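Local coordinates for protein oxaloacetate acetyl hydrolase (Cryphonectria parasitica, PDB 3M0J) that belongs to the phosphoenolpyruvate phosphomutase family of TIM-barrel proteins and binds a manganese ion and 2,2-difluoro-3,3-dihydroxybutanedioic acid in its barrel, at residues 137-142 with 169-174. Sequence-based numbering, arbitrary orientation.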
# COMPACT_ATOMS: atom_id res chain seq x y z
N LYS A 137 13.86 26.47 -8.90
CA LYS A 137 12.46 26.12 -8.65
C LYS A 137 11.49 26.92 -9.51
O LYS A 137 11.30 28.12 -9.28
CB LYS A 137 12.14 26.34 -7.16
CG LYS A 137 10.72 26.01 -6.74
CD LYS A 137 10.54 26.21 -5.23
CE LYS A 137 10.80 27.67 -4.84
NZ LYS A 137 10.27 28.00 -3.47
N LYS A 138 10.86 26.25 -10.47
CA LYS A 138 9.96 26.90 -11.42
C LYS A 138 8.48 26.69 -11.07
O LYS A 138 8.10 25.66 -10.52
CB LYS A 138 10.21 26.39 -12.84
CG LYS A 138 11.60 26.72 -13.39
N VAL A 139 7.65 27.66 -11.44
CA VAL A 139 6.22 27.57 -11.16
C VAL A 139 5.41 27.63 -12.45
O VAL A 139 5.88 28.11 -13.48
CB VAL A 139 5.74 28.70 -10.22
CG1 VAL A 139 6.45 28.62 -8.87
CG2 VAL A 139 5.93 30.07 -10.88
N VAL A 140 4.18 27.12 -12.38
CA VAL A 140 3.28 27.16 -13.53
C VAL A 140 2.68 28.55 -13.62
O VAL A 140 2.85 29.36 -12.72
CB VAL A 140 2.17 26.09 -13.42
CG1 VAL A 140 2.79 24.69 -13.33
CG2 VAL A 140 1.28 26.35 -12.22
N SER A 141 1.99 28.82 -14.72
CA SER A 141 1.33 30.11 -14.90
C SER A 141 0.25 30.33 -13.85
O SER A 141 -0.25 29.39 -13.25
CB SER A 141 0.67 30.16 -16.27
OG SER A 141 -0.49 29.34 -16.25
N ARG A 142 -0.13 31.59 -13.66
CA ARG A 142 -1.19 31.91 -12.73
C ARG A 142 -2.46 31.12 -13.07
O ARG A 142 -3.09 30.52 -12.20
CB ARG A 142 -1.47 33.41 -12.74
CG ARG A 142 -2.38 33.89 -11.64
CD ARG A 142 -2.48 35.40 -11.68
NE ARG A 142 -1.16 36.02 -11.56
CZ ARG A 142 -0.93 37.32 -11.66
NH1 ARG A 142 -1.93 38.16 -11.91
NH2 ARG A 142 0.30 37.78 -11.53
N THR A 169 2.26 29.59 -2.63
CA THR A 169 2.98 30.01 -3.83
C THR A 169 4.49 29.95 -3.62
O THR A 169 5.02 30.48 -2.65
CB THR A 169 2.58 31.41 -4.35
OG1 THR A 169 3.33 31.69 -5.54
CG2 THR A 169 2.87 32.49 -3.32
N ASP A 170 5.14 29.29 -4.57
CA ASP A 170 6.58 29.16 -4.63
C ASP A 170 7.19 30.16 -5.61
O ASP A 170 8.33 30.00 -6.04
CB ASP A 170 6.91 27.74 -5.06
CG ASP A 170 6.81 26.78 -3.90
OD1 ASP A 170 7.77 26.74 -3.11
OD2 ASP A 170 5.78 26.10 -3.76
N ALA A 171 6.41 31.18 -5.97
CA ALA A 171 6.79 32.09 -7.05
C ALA A 171 7.84 33.13 -6.68
O ALA A 171 8.41 33.77 -7.56
CB ALA A 171 5.56 32.78 -7.61
N LEU A 172 8.12 33.29 -5.39
CA LEU A 172 9.04 34.34 -4.97
C LEU A 172 10.40 34.16 -5.64
O LEU A 172 10.94 35.10 -6.23
CB LEU A 172 9.18 34.38 -3.44
CG LEU A 172 10.06 35.51 -2.90
CD1 LEU A 172 9.53 36.85 -3.36
CD2 LEU A 172 10.15 35.46 -1.38
N GLN A 173 10.95 32.95 -5.56
CA GLN A 173 12.29 32.68 -6.07
C GLN A 173 12.48 33.16 -7.51
O GLN A 173 13.48 33.79 -7.83
CB GLN A 173 12.63 31.19 -5.96
CG GLN A 173 14.09 30.84 -6.28
CD GLN A 173 14.35 29.34 -6.21
OE1 GLN A 173 14.38 28.75 -5.12
NE2 GLN A 173 14.52 28.71 -7.36
N SER A 174 11.52 32.86 -8.38
CA SER A 174 11.68 33.11 -9.81
C SER A 174 10.95 34.34 -10.33
O SER A 174 11.38 34.95 -11.31
CB SER A 174 11.29 31.89 -10.64
OG SER A 174 9.89 31.61 -10.55
O HOH W 1 9.88 30.18 -8.20
O HOH W 2 10.12 30.88 -3.54
O HOH W 3 9.04 30.04 -12.70
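Lys137 and Val139 run alongside the turn that follows strand 164-169, with the CA atoms of Val139 and Ala171 6.1 Å apart and no direct backbone hydrogen bond between 137-142 and 169-174. Lys137 reaches across Asp170 at about a right angle. Its CG stands anti to the backbone N (chi1 -180°) and the chain bends at chi3 (61°), which brings NZ to 2.8 Å from Asp170 OD1 in a salt bridge that uses the anti lone pair of the carboxylate oxygen. NZ also bonds Gly132 O and a water held by Gln173 N, while Asp170 OD2 pairs with Arg168. Val139 lays CG1 over the backbone of Asp170, 3.7 Å from Asp170 O, and CG2 faces Ala171 CB at 4.3 Å. A second water donates to both Lys137 O and Asp170 O, each at 2.7 Å, and accepts from Ser174 OG; a third accepts from Val139 N and donates to Ser174 OG. Within the turn, Thr169 OG1 accepts from Ala171 N, an ST turn, and is itself bonded to Asp124. The contact thus ties the loop before helix 142-158 to the turn after strand 164-169 and the short helix 172-175, through one salt bridge and three bridging waters. The side chain of Asp170 lies about 5 Å from the bound 2,2-difluoro-3,3-dihydroxybutanedioic acid, and Lys137 on OD1 with Arg168 on OD2 probably fixes the rotation of its carboxylate there.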